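Local structure of inactivation-no-after-potential D protein (Drosophila melanogaster, 5F67) at residues 25-30 and 100-105; 74-79 and 91-96; 15-20 and 80-85; 35-40 and 54-59. The protein binds the tail of the TRP channel through its third PDZ domain and probably acts as a scaffold for the fly's phototransduction machinery. All coordinates share one frame; numbering follows the deposited sequence.

Contact 1: 25-30 and 100-105; sequences RTVQVR and VTMILL
Thr101 OG1 donates a hydrogen bond of 2.8 Å to Gln28 OE1, meeting the amide oxygen at a C=O...O angle of 124° and tilted 16° from its carbonyl plane. The glutamine chain is bent at its second torsion (chi2 -72°), which folds the carboxamide toward the threonine; the two side chains then run alongside each other, pointing the same way. Thr101 CG2 turns to the other neighbour and meets Thr26 CG2 at 3.6 Å. A valine in place of Thr101 would probably leave Gln28 OE1 without its hydroxyl donor and the carboxamide freer to turn. The backbones pair as antiparallel strands, with Arg25-Leu104, Val27-Met102 and Val29-Val100 as the hydrogen-bonded pairs, each closed by two N-H...O bonds. In the PDZ fold this joins the first strand of the domain to its last, and strand 25-30 forms an outer strand of the sheet. The face carrying Val27, Val29, Met102 and Leu104 is buried. There Val27 CG2 abuts Leu104 CD1 at 3.8 Å, the two side chains crossing at about a right angle. Met102 bends at its third torsion to bring CE to 3.7 Å from Val29 CG2. At the end of this face Arg25 lays one side of its guanidinium over Leu104 CB, 4.0 Å from NH1 and displaced toward the rim of the group. Its NH2 goes on to a salt bridge with Asp71 and a hydrogen bond to Gly66 O, so the charged end is fixed beyond the strand pair.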
loop_
_atom_site.group_PDB
_atom_site.type_symbol
_atom_site.label_atom_id
_atom_site.label_comp_id
_atom_site.label_asym_id
_atom_site.label_seq_id
_atom_site.Cartn_x
_atom_site.Cartn_y
_atom_site.Cartn_z
ATOM N N ARG A 25 2.025 2.846 -11.014
ATOM C CA ARG A 25 1.100 3.969 -11.084
ATOM C C ARG A 25 1.067 4.689 -9.743
ATOM O O ARG A 25 1.488 4.151 -8.719
ATOM C CB ARG A 25 -0.308 3.468 -11.439
ATOM C CG ARG A 25 -0.941 2.604 -10.332
ATOM C CD ARG A 25 -2.185 1.842 -10.811
ATOM N NE ARG A 25 -2.916 1.230 -9.688
ATOM C CZ ARG A 25 -2.595 0.061 -9.146
ATOM N NH1 ARG A 25 -1.558 -0.614 -9.625
ATOM N NH2 ARG A 25 -3.308 -0.441 -8.136
ATOM N N THR A 26 0.578 5.920 -9.750
ATOM C CA THR A 26 0.477 6.686 -8.518
ATOM C C THR A 26 -0.976 6.778 -8.079
ATOM O O THR A 26 -1.838 7.164 -8.872
ATOM C CB THR A 26 1.002 8.122 -8.757
ATOM O OG1 THR A 26 2.407 8.069 -9.041
ATOM C CG2 THR A 26 0.768 8.983 -7.531
ATOM N N VAL A 27 -1.255 6.432 -6.822
ATOM C CA VAL A 27 -2.584 6.662 -6.265
ATOM C C VAL A 27 -2.505 7.663 -5.123
ATOM O O VAL A 27 -1.470 7.789 -4.471
ATOM C CB VAL A 27 -3.255 5.361 -5.765
ATOM C CG1 VAL A 27 -3.367 4.356 -6.909
ATOM C CG2 VAL A 27 -2.480 4.755 -4.587
ATOM N N GLN A 28 -3.604 8.372 -4.881
ATOM C CA GLN A 28 -3.661 9.361 -3.812
ATOM C C GLN A 28 -4.790 8.944 -2.886
ATOM O O GLN A 28 -5.962 9.048 -3.248
ATOM C CB GLN A 28 -3.981 10.747 -4.395
ATOM C CG GLN A 28 -3.010 11.208 -5.498
ATOM C CD GLN A 28 -1.632 11.584 -4.967
ATOM O OE1 GLN A 28 -1.396 11.610 -3.749
ATOM N NE2 GLN A 28 -0.703 11.871 -5.883
ATOM N N VAL A 29 -4.455 8.479 -1.686
ATOM C CA VAL A 29 -5.476 7.899 -0.823
ATOM C C VAL A 29 -5.563 8.668 0.492
ATOM O O VAL A 29 -4.572 8.785 1.214
ATOM C CB VAL A 29 -5.162 6.429 -0.524
ATOM C CG1 VAL A 29 -6.249 5.820 0.366
ATOM C CG2 VAL A 29 -5.017 5.647 -1.831
ATOM N N ARG A 30 -6.742 9.199 0.803
ATOM C CA ARG A 30 -6.886 9.966 2.034
ATOM C C ARG A 30 -7.027 9.054 3.241
ATOM O O ARG A 30 -7.877 8.150 3.265
ATOM C CB ARG A 30 -8.084 10.925 1.948
ATOM C CG ARG A 30 -8.157 11.929 3.114
ATOM C CD ARG A 30 -9.337 12.906 2.959
ATOM N NE ARG A 30 -9.275 13.537 1.639
ATOM C CZ ARG A 30 -8.619 14.661 1.367
ATOM N NH1 ARG A 30 -7.992 15.330 2.335
ATOM N NH2 ARG A 30 -8.597 15.121 0.119
ATOM N N VAL A 100 -2.292 10.418 1.211
ATOM C CA VAL A 100 -1.057 9.651 1.176
ATOM C C VAL A 100 -0.840 9.178 -0.248
ATOM O O VAL A 100 -1.712 8.536 -0.842
ATOM C CB VAL A 100 -1.118 8.445 2.135
ATOM C CG1 VAL A 100 0.230 7.697 2.150
ATOM C CG2 VAL A 100 -1.491 8.903 3.546
ATOM N N THR A 101 0.312 9.538 -0.804
ATOM C CA THR A 101 0.662 9.179 -2.166
ATOM C C THR A 101 1.326 7.813 -2.109
ATOM O O THR A 101 2.282 7.613 -1.352
ATOM C CB THR A 101 1.681 10.164 -2.742
ATOM O OG1 THR A 101 1.157 11.495 -2.679
ATOM C CG2 THR A 101 2.015 9.807 -4.202
ATOM N N MET A 102 0.827 6.862 -2.889
ATOM C CA MET A 102 1.493 5.572 -2.956
ATOM C C MET A 102 1.788 5.227 -4.408
ATOM O O MET A 102 0.970 5.482 -5.289
ATOM C CB MET A 102 0.616 4.489 -2.332
ATOM C CG MET A 102 0.407 4.678 -0.828
ATOM S SD MET A 102 -0.476 3.291 -0.090
ATOM C CE MET A 102 -2.154 3.606 -0.642
ATOM N N ILE A 103 2.962 4.654 -4.650
ATOM C CA ILE A 103 3.269 4.157 -5.976
ATOM C C ILE A 103 3.117 2.659 -5.886
ATOM O O ILE A 103 3.736 2.007 -5.034
ATOM C CB ILE A 103 4.702 4.496 -6.413
ATOM C CG1 ILE A 103 4.851 6.017 -6.555
ATOM C CG2 ILE A 103 5.006 3.838 -7.750
ATOM C CD1 ILE A 103 6.251 6.461 -6.935
ATOM N N LEU A 104 2.276 2.118 -6.759
ATOM C CA LEU A 104 1.912 0.709 -6.707
ATOM C C LEU A 104 2.151 0.043 -8.047
ATOM O O LEU A 104 2.009 0.667 -9.090
ATOM C CB LEU A 104 0.428 0.575 -6.356
ATOM C CG LEU A 104 -0.007 1.031 -4.962
ATOM C CD1 LEU A 104 -1.533 1.119 -4.886
ATOM C CD2 LEU A 104 0.543 0.096 -3.881
ATOM N N LEU A 105 2.480 -1.243 -8.019
ATOM C CA LEU A 105 2.661 -2.002 -9.255
ATOM C C LEU A 105 1.787 -3.249 -9.211
ATOM O O LEU A 105 1.956 -4.112 -8.338
ATOM C CB LEU A 105 4.129 -2.408 -9.430
ATOM C CG LEU A 105 4.433 -3.315 -10.630
ATOM C CD1 LEU A 105 4.214 -2.585 -11.957
ATOM C CD2 LEU A 105 5.853 -3.830 -10.549
#

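Contact 2: 74-79 and 91-96; sequences LAVNQD and GLLKRA
Val76 and Leu93 make the innermost touch, Val76 CG2 lying 3.7 Å from Leu93 CD2, with the side chains crossing at about a right angle. One helical position earlier, Leu92 spreads its methyls against Asp79: CD1 is 3.9 Å from Asp79 CB, and CD2 is 3.6 Å from Asp79 OD2, so the leucine packs along the acid without any polar bond. Past the end of the helix, Ala96 CB sits 4.0 Å from Asn77 ND2. An alanine at Val76 would remove both methyls and would probably open a gap between Leu93 and Val100, which the valine now bridges. This is the second helix of a PDZ domain, 86-95, seated on strand 72-76; Leu93 also packs on an apolar side chain of the bound peptide. What positions the strand residues is a type II' turn from Val76 to Asp79, closed by two backbone bonds, Val76 N to Asp79 O and Asp79 N to Val76 O, each 2.9 Å. Asn77, at a corner of that turn, has its OD1 held by Thr101 N. At the helix end Leu93 O and Ala96 O both accept from Lys31 NZ, which ties the last turn down.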
loop_
_atom_site.group_PDB
_atom_site.type_symbol
_atom_site.label_atom_id
_atom_site.label_comp_id
_atom_site.label_asym_id
_atom_site.label_seq_id
_atom_site.Cartn_x
_atom_site.Cartn_y
_atom_site.Cartn_z
ATOM N N LEU A 74 5.804 0.562 -3.824
ATOM C CA LEU A 74 7.125 1.039 -4.229
ATOM C C LEU A 74 7.529 2.366 -3.576
ATOM O O LEU A 74 8.718 2.649 -3.430
ATOM C CB LEU A 74 7.188 1.153 -5.754
ATOM C CG LEU A 74 6.873 -0.162 -6.476
ATOM C CD1 LEU A 74 6.721 0.068 -7.975
ATOM C CD2 LEU A 74 7.967 -1.171 -6.222
ATOM N N ALA A 75 6.552 3.175 -3.184
ATOM C CA ALA A 75 6.840 4.396 -2.423
ATOM C C ALA A 75 5.645 4.845 -1.602
ATOM O O ALA A 75 4.499 4.583 -1.968
ATOM C CB ALA A 75 7.275 5.516 -3.356
ATOM N N VAL A 76 5.928 5.528 -0.497
ATOM C CA VAL A 76 4.898 6.182 0.311
ATOM C C VAL A 76 5.296 7.647 0.394
ATOM O O VAL A 76 6.332 7.968 0.987
ATOM C CB VAL A 76 4.844 5.590 1.719
ATOM C CG1 VAL A 76 3.801 6.337 2.575
ATOM C CG2 VAL A 76 4.510 4.107 1.645
ATOM N N ASN A 77 4.479 8.526 -0.187
ATOM C CA ASN A 77 4.866 9.929 -0.351
ATOM C C ASN A 77 6.250 9.991 -0.987
ATOM O O ASN A 77 6.470 9.339 -2.007
ATOM C CB ASN A 77 4.774 10.714 0.966
ATOM C CG ASN A 77 3.334 10.910 1.424
ATOM O OD1 ASN A 77 2.418 11.000 0.605
ATOM N ND2 ASN A 77 3.125 10.969 2.736
ATOM N N GLN A 78 7.188 10.728 -0.397
ATOM C CA GLN A 78 8.522 10.825 -1.003
ATOM C C GLN A 78 9.511 9.772 -0.499
ATOM O O GLN A 78 10.693 9.811 -0.847
ATOM C CB GLN A 78 9.101 12.233 -0.822
ATOM C CG GLN A 78 8.584 13.251 -1.835
ATOM C CD GLN A 78 9.147 13.017 -3.233
ATOM O OE1 GLN A 78 10.336 13.244 -3.486
ATOM N NE2 GLN A 78 8.297 12.555 -4.145
ATOM N N ASP A 79 9.039 8.835 0.316
ATOM C CA ASP A 79 9.910 7.762 0.810
ATOM C C ASP A 79 9.815 6.487 -0.036
ATOM O O ASP A 79 8.771 5.836 -0.092
ATOM C CB ASP A 79 9.600 7.453 2.272
ATOM C CG ASP A 79 9.913 8.620 3.194
ATOM O OD1 ASP A 79 11.111 8.859 3.463
ATOM O OD2 ASP A 79 8.964 9.294 3.654
ATOM N N GLY A 91 5.782 1.530 9.328
ATOM C CA GLY A 91 6.003 2.786 10.029
ATOM C C GLY A 91 5.664 3.987 9.156
ATOM O O GLY A 91 5.024 4.933 9.609
ATOM N N LEU A 92 6.087 3.949 7.893
ATOM C CA LEU A 92 5.792 5.040 6.973
ATOM C C LEU A 92 4.290 5.165 6.769
ATOM O O LEU A 92 3.747 6.268 6.765
ATOM C CB LEU A 92 6.487 4.802 5.627
ATOM C CG LEU A 92 8.018 4.922 5.622
ATOM C CD1 LEU A 92 8.596 4.336 4.333
ATOM C CD2 LEU A 92 8.442 6.376 5.765
ATOM N N LEU A 93 3.612 4.034 6.603
ATOM C CA LEU A 93 2.167 4.067 6.361
ATOM C C LEU A 93 1.408 4.578 7.578
ATOM O O LEU A 93 0.465 5.365 7.444
ATOM C CB LEU A 93 1.657 2.684 5.938
ATOM C CG LEU A 93 2.161 2.239 4.568
ATOM C CD1 LEU A 93 1.972 0.737 4.426
ATOM C CD2 LEU A 93 1.425 3.020 3.468
ATOM N N LYS A 94 1.835 4.164 8.769
ATOM C CA LYS A 94 1.174 4.600 9.996
ATOM C C LYS A 94 1.367 6.083 10.280
ATOM O O LYS A 94 0.441 6.747 10.734
ATOM C CB LYS A 94 1.663 3.773 11.185
ATOM C CG LYS A 94 1.266 2.316 11.098
ATOM C CD LYS A 94 2.021 1.481 12.129
ATOM C CE LYS A 94 1.378 1.566 13.501
ATOM N NZ LYS A 94 0.453 0.427 13.751
ATOM N N ARG A 95 2.556 6.608 9.994
ATOM C CA ARG A 95 2.855 8.011 10.311
ATOM C C ARG A 95 2.250 9.017 9.339
ATOM O O ARG A 95 2.011 10.167 9.706
ATOM C CB ARG A 95 4.364 8.244 10.395
ATOM C CG ARG A 95 5.007 7.540 11.581
ATOM C CD ARG A 95 6.415 8.053 11.841
ATOM N NE ARG A 95 7.285 7.820 10.696
ATOM C CZ ARG A 95 7.943 6.685 10.483
ATOM N NH1 ARG A 95 7.830 5.677 11.344
ATOM N NH2 ARG A 95 8.716 6.558 9.414
ATOM N N ALA A 96 2.021 8.591 8.102
ATOM C CA ALA A 96 1.506 9.485 7.065
ATOM C C ALA A 96 0.108 9.973 7.412
ATOM O O ALA A 96 -0.720 9.201 7.900
ATOM C CB ALA A 96 1.508 8.774 5.710
#

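Contact 3: 15-20 and 80-85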
loop_
_atom_site.group_PDB
_atom_site.type_symbol
_atom_site.label_atom_id
_atom_site.label_comp_id
_atom_site.label_asym_id
_atom_site.label_seq_id
_atom_site.Cartn_x
_atom_site.Cartn_y
_atom_site.Cartn_z
ATOM N N LYS A 15 10.835 9.519 -8.793
ATOM C CA LYS A 15 10.580 9.467 -10.236
ATOM C C LYS A 15 11.309 8.305 -10.928
ATOM O O LYS A 15 10.802 7.754 -11.904
ATOM C CB LYS A 15 10.894 10.810 -10.924
ATOM C CG LYS A 15 10.539 10.859 -12.430
ATOM C CD LYS A 15 10.683 12.256 -13.022
ATOM C CE LYS A 15 9.596 13.207 -12.502
ATOM N NZ LYS A 15 8.207 12.809 -12.924
ATOM N N PHE A 16 12.477 7.924 -10.415
ATOM C CA PHE A 16 13.247 6.851 -11.038
ATOM C C PHE A 16 12.473 5.533 -11.058
ATOM O O PHE A 16 12.741 4.666 -11.889
ATOM C CB PHE A 16 14.601 6.649 -10.332
ATOM C CG PHE A 16 14.509 5.882 -9.046
ATOM C CD1 PHE A 16 14.719 4.505 -9.024
ATOM C CD2 PHE A 16 14.207 6.532 -7.853
ATOM C CE1 PHE A 16 14.623 3.788 -7.835
ATOM C CE2 PHE A 16 14.118 5.819 -6.661
ATOM C CZ PHE A 16 14.327 4.448 -6.655
ATOM N N ILE A 17 11.531 5.379 -10.128
ATOM C CA ILE A 17 10.750 4.153 -10.041
ATOM C C ILE A 17 10.030 3.836 -11.350
ATOM O O ILE A 17 9.883 2.663 -11.716
ATOM C CB ILE A 17 9.759 4.226 -8.859
ATOM C CG1 ILE A 17 10.541 4.276 -7.540
ATOM C CG2 ILE A 17 8.789 3.047 -8.877
ATOM C CD1 ILE A 17 9.693 4.609 -6.309
ATOM N N PHE A 18 9.608 4.868 -12.077
ATOM C CA PHE A 18 8.853 4.646 -13.311
ATOM C C PHE A 18 9.739 4.266 -14.490
ATOM O O PHE A 18 9.233 3.961 -15.573
ATOM C CB PHE A 18 7.962 5.858 -13.630
ATOM C CG PHE A 18 6.942 6.117 -12.569
ATOM C CD1 PHE A 18 5.817 5.295 -12.456
ATOM C CD2 PHE A 18 7.134 7.131 -11.632
ATOM C CE1 PHE A 18 4.876 5.509 -11.435
ATOM C CE2 PHE A 18 6.205 7.345 -10.606
ATOM C CZ PHE A 18 5.071 6.533 -10.511
ATOM N N ASP A 19 11.054 4.288 -14.292
ATOM C CA ASP A 19 11.963 3.775 -15.324
ATOM C C ASP A 19 12.315 2.329 -14.998
ATOM O O ASP A 19 12.536 1.516 -15.891
ATOM C CB ASP A 19 13.242 4.619 -15.426
ATOM C CG ASP A 19 13.063 5.838 -16.302
ATOM O OD1 ASP A 19 11.895 6.173 -16.605
ATOM O OD2 ASP A 19 14.081 6.467 -16.695
ATOM N N GLN A 20 12.369 2.013 -13.711
ATOM C CA GLN A 20 12.628 0.639 -13.282
ATOM C C GLN A 20 11.366 -0.218 -13.398
ATOM O O GLN A 20 11.436 -1.409 -13.732
ATOM C CB GLN A 20 13.134 0.626 -11.838
ATOM C CG GLN A 20 13.632 -0.739 -11.398
ATOM C CD GLN A 20 14.468 -0.683 -10.134
ATOM O OE1 GLN A 20 14.911 0.388 -9.710
ATOM N NE2 GLN A 20 14.702 -1.844 -9.534
ATOM N N VAL A 80 10.918 6.130 -0.684
ATOM C CA VAL A 80 10.964 4.930 -1.519
ATOM C C VAL A 80 10.928 3.676 -0.641
ATOM O O VAL A 80 11.661 3.587 0.349
ATOM C CB VAL A 80 12.234 4.923 -2.390
ATOM C CG1 VAL A 80 12.386 3.589 -3.113
ATOM C CG2 VAL A 80 12.188 6.080 -3.390
ATOM N N THR A 81 10.067 2.715 -0.983
ATOM C CA THR A 81 9.928 1.504 -0.166
ATOM C C THR A 81 10.433 0.248 -0.865
ATOM O O THR A 81 10.212 -0.867 -0.393
ATOM C CB THR A 81 8.474 1.276 0.290
ATOM O OG1 THR A 81 7.607 1.308 -0.852
ATOM C CG2 THR A 81 8.045 2.368 1.277
ATOM N N LEU A 82 11.135 0.442 -1.974
ATOM C CA LEU A 82 11.720 -0.663 -2.718
ATOM C C LEU A 82 12.633 -1.518 -1.856
ATOM O O LEU A 82 12.672 -2.741 -2.005
ATOM C CB LEU A 82 12.519 -0.129 -3.906
ATOM C CG LEU A 82 11.790 -0.128 -5.239
ATOM C CD1 LEU A 82 12.625 0.599 -6.284
ATOM C CD2 LEU A 82 11.526 -1.577 -5.651
ATOM N N GLU A 83 13.360 -0.876 -0.944
ATOM C CA GLU A 83 14.292 -1.606 -0.090
ATOM C C GLU A 83 13.883 -1.613 1.385
ATOM O O GLU A 83 14.683 -1.985 2.249
ATOM C CB GLU A 83 15.705 -1.030 -0.239
ATOM C CG GLU A 83 16.217 -0.963 -1.686
ATOM C CD GLU A 83 16.523 -2.332 -2.277
ATOM O OE1 GLU A 83 16.698 -3.302 -1.507
ATOM O OE2 GLU A 83 16.601 -2.439 -3.520
ATOM N N SER A 84 12.642 -1.224 1.672
ATOM C CA SER A 84 12.174 -1.146 3.057
ATOM C C SER A 84 11.882 -2.524 3.632
ATOM O O SER A 84 11.383 -3.405 2.921
ATOM C CB SER A 84 10.904 -0.303 3.145
ATOM O OG SER A 84 11.168 1.027 2.733
ATOM N N ASN A 85 12.187 -2.707 4.912
ATOM C CA ASN A 85 11.735 -3.902 5.613
ATOM C C ASN A 85 10.312 -3.681 6.124
ATOM O O ASN A 85 9.730 -2.607 5.914
ATOM C CB ASN A 85 12.701 -4.299 6.739
ATOM C CG ASN A 85 12.810 -3.247 7.842
ATOM O OD1 ASN A 85 11.862 -2.514 8.130
ATOM N ND2 ASN A 85 13.971 -3.209 8.503
#
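The Phe16 ring meets Val80 at its edge, where Val80 CG2 lies near the ring plane, 3.8 Å from CE2. Over one face, offset toward the rim, is CG1 of the adjacent Ile17. Gln20 OE1 approaches another part of the edge in the plane of the ring. Leu82 also reaches the ring, its CD1 4.1 Å from Phe16 CE1. The phenylalanine CG takes the crowded position between backbone N and carbonyl carbon (chi1 78°), and from there the ring extends to meet Val80 and Leu82, which come from the opposite direction.

Around this aromatic group the remaining contacts are apolar or nearly so. Ile17 and Val80 reach toward each other tip to tip, CD1 to CG2 at 4.1 Å. Leu82 CD1 also lies 4.1 Å from Gln20 OE1, so this one methyl touches both the ring and the amide; the glutamine chain is extended, with CG anti to the backbone N (chi1 -171°). No hydrogen bond crosses between the segments, and the union rests on side-chain packing at the surface.

Each backbone is shaped locally. Phe16 O accepts from both Asp19 N and Gln20 N, while residues 81-84 make a type I turn whose closing bond, Ser84 N to Thr81 O, is weak. Thr81 OG1 bonds Leu73 O, and Asn85 OD1 caps helix 86-95 at Asp88 N. The short helix 17-20 is thus laid against the link from strand 79-80 to helix 86-95, with Ile17 and Leu82 both resting on Leu74 of strand 72-76 and Ile17 reaching on to Ile103 of strand 99-105.

Contact 4: 35-40 and 54-59; sequences LGIMVI and SDLREG
Gly36 O and Arg57 N are joined by a backbone hydrogen bond of 2.8 Å, just beyond the ends of the paired strands. Met38 N bonds Asp55 O at 3.1 Å, and Met38 O takes Ser54 N at 2.8 Å as well as Asp55 N, weakly, at 3.5 Å. Ser54 and Asp55 thus both face Met38, a classic beta bulge in the antiparallel hairpin of strands 37-44 and 50-56. A side-chain bond lies beside the bulge: Asp55 OD1 receives Leu56 N at 2.7 Å on the anti side of the carboxylate, 25° out of its plane. Strand 37-44 forms one wall of the PDZ groove, and backbone groups of Leu35, Gly36 and Ile37 bond the bound peptide, consistent with the carboxylate-binding loop of this family. Asp55 OD2 holds a polar side chain of the peptide, Arg57 NH2 its backbone, and Glu58 a basic side chain, so the second strand and its exit also contribute to recognition. Van der Waals packing makes up the remaining contacts. Ile40 CG2 rests on Ser54 CB at 3.6 Å. Met38, its chain extended beyond CG, runs alongside Asp55 with SD 4.1 Å from the aspartate CB. On the other face Ile37 CG2 and Leu56 CD1 meet at 4.1 Å, with Ala62 of helix 61-64 touching both residues. At its backbone angles, a side chain on Gly36 would press against the carbonyl O of Leu35.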
loop_
_atom_site.group_PDB
_atom_site.type_symbol
_atom_site.label_atom_id
_atom_site.label_comp_id
_atom_site.label_asym_id
_atom_site.label_seq_id
_atom_site.Cartn_x
_atom_site.Cartn_y
_atom_site.Cartn_z
ATOM N N LEU A 35 -6.045 3.974 5.911
ATOM C CA LEU A 35 -6.085 3.965 4.452
ATOM C C LEU A 35 -6.994 2.833 3.985
ATOM O O LEU A 35 -7.829 3.009 3.083
ATOM C CB LEU A 35 -4.679 3.777 3.870
ATOM C CG LEU A 35 -3.685 4.887 4.221
ATOM C CD1 LEU A 35 -2.254 4.439 3.896
ATOM C CD2 LEU A 35 -4.041 6.168 3.470
ATOM N N GLY A 36 -6.844 1.673 4.624
ATOM C CA GLY A 36 -7.671 0.523 4.314
ATOM C C GLY A 36 -6.860 -0.640 3.783
ATOM O O GLY A 36 -7.389 -1.471 3.050
ATOM N N ILE A 37 -5.577 -0.715 4.144
ATOM C CA ILE A 37 -4.728 -1.796 3.641
ATOM C C ILE A 37 -3.966 -2.498 4.750
ATOM O O ILE A 37 -3.821 -1.971 5.856
ATOM C CB ILE A 37 -3.656 -1.279 2.640
ATOM C CG1 ILE A 37 -2.777 -0.201 3.300
ATOM C CG2 ILE A 37 -4.294 -0.747 1.356
ATOM C CD1 ILE A 37 -1.549 0.204 2.444
ATOM N N MET A 38 -3.484 -3.701 4.436
ATOM C CA MET A 38 -2.437 -4.352 5.217
ATOM C C MET A 38 -1.337 -4.732 4.244
ATOM O O MET A 38 -1.583 -4.850 3.035
ATOM C CB MET A 38 -2.971 -5.598 5.927
ATOM C CG MET A 38 -3.939 -5.268 7.031
ATOM S SD MET A 38 -4.760 -6.740 7.618
ATOM C CE MET A 38 -5.862 -5.970 8.795
ATOM N N VAL A 39 -0.118 -4.910 4.745
ATOM C CA VAL A 39 0.977 -5.290 3.876
ATOM C C VAL A 39 1.736 -6.447 4.487
ATOM O O VAL A 39 1.586 -6.752 5.679
ATOM C CB VAL A 39 1.959 -4.115 3.595
ATOM C CG1 VAL A 39 1.224 -2.938 2.928
ATOM C CG2 VAL A 39 2.626 -3.643 4.892
ATOM N N ILE A 40 2.523 -7.105 3.646
ATOM C CA ILE A 40 3.457 -8.124 4.106
ATOM C C ILE A 40 4.783 -7.885 3.413
ATOM O O ILE A 40 4.854 -7.190 2.383
ATOM C CB ILE A 40 2.955 -9.555 3.789
ATOM C CG1 ILE A 40 2.652 -9.715 2.302
ATOM C CG2 ILE A 40 1.728 -9.902 4.621
ATOM C CD1 ILE A 40 2.476 -11.167 1.884
ATOM N N SER A 54 -1.462 -6.951 1.141
ATOM C CA SER A 54 -1.891 -8.304 1.501
ATOM C C SER A 54 -3.377 -8.375 1.834
ATOM O O SER A 54 -3.967 -9.453 1.846
ATOM C CB SER A 54 -1.072 -8.817 2.683
ATOM O OG SER A 54 -1.260 -7.991 3.819
ATOM N N ASP A 55 -3.983 -7.230 2.126
ATOM C CA ASP A 55 -5.416 -7.211 2.360
ATOM C C ASP A 55 -5.934 -5.816 2.119
ATOM O O ASP A 55 -5.173 -4.846 2.088
ATOM C CB ASP A 55 -5.767 -7.705 3.777
ATOM C CG ASP A 55 -7.145 -8.346 3.851
ATOM O OD1 ASP A 55 -7.970 -8.133 2.935
ATOM O OD2 ASP A 55 -7.412 -9.077 4.829
ATOM N N LEU A 56 -7.241 -5.716 1.930
ATOM C CA LEU A 56 -7.854 -4.460 1.538
ATOM C C LEU A 56 -9.200 -4.417 2.229
ATOM O O LEU A 56 -9.938 -5.408 2.212
ATOM C CB LEU A 56 -8.027 -4.437 0.014
ATOM C CG LEU A 56 -8.611 -3.199 -0.646
ATOM C CD1 LEU A 56 -7.629 -2.048 -0.541
ATOM C CD2 LEU A 56 -8.913 -3.528 -2.103
ATOM N N ARG A 57 -9.511 -3.295 2.869
ATOM C CA ARG A 57 -10.740 -3.190 3.654
ATOM C C ARG A 57 -11.904 -2.728 2.794
ATOM O O ARG A 57 -11.815 -1.708 2.104
ATOM C CB ARG A 57 -10.537 -2.206 4.808
ATOM C CG ARG A 57 -11.806 -1.958 5.644
ATOM C CD ARG A 57 -11.463 -1.178 6.898
ATOM N NE ARG A 57 -12.651 -0.644 7.558
ATOM C CZ ARG A 57 -12.717 -0.373 8.859
ATOM N NH1 ARG A 57 -11.656 -0.586 9.637
ATOM N NH2 ARG A 57 -13.834 0.124 9.374
ATOM N N GLU A 58 -13.005 -3.474 2.838
ATOM C CA GLU A 58 -14.180 -3.121 2.041
ATOM C C GLU A 58 -14.699 -1.722 2.388
ATOM O O GLU A 58 -14.814 -1.367 3.568
ATOM C CB GLU A 58 -15.280 -4.169 2.238
ATOM C CG GLU A 58 -16.450 -4.037 1.279
ATOM C CD GLU A 58 -17.469 -5.138 1.470
ATOM O OE1 GLU A 58 -17.270 -5.981 2.373
ATOM O OE2 GLU A 58 -18.464 -5.160 0.713
ATOM N N GLY A 59 -14.993 -0.930 1.358
ATOM C CA GLY A 59 -15.520 0.410 1.543
ATOM C C GLY A 59 -14.481 1.474 1.864
ATOM O O GLY A 59 -14.818 2.654 1.973
#

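In the fold
Contacts 1 and 2 share a sheet: their centres are 10 Å apart, and Leu74 N and Asn77 N probably bond Ile103 O and Thr101 O. Contact 3 lies at the opposite edge of that sheet from strand 25-30, beside strand 79-80, Leu74 O probably accepting from Thr81 N, while Phe18 CZ lies 3.8 Å from Ile103 CD1 of contact 1. Contact 4 lies across the chain's centre from contact 3, their centres about 21 Å apart. Leu93 of contact 2 links helix to hairpin, its CD1 4.0 Å from Val39 CG1, and both contacts border the bound peptide, contact 2 by packing of Leu93 and Lys94, contact 4 also by hydrogen bonds and a salt bridge. Leu35 of contact 4 packs on Val100 of contact 1.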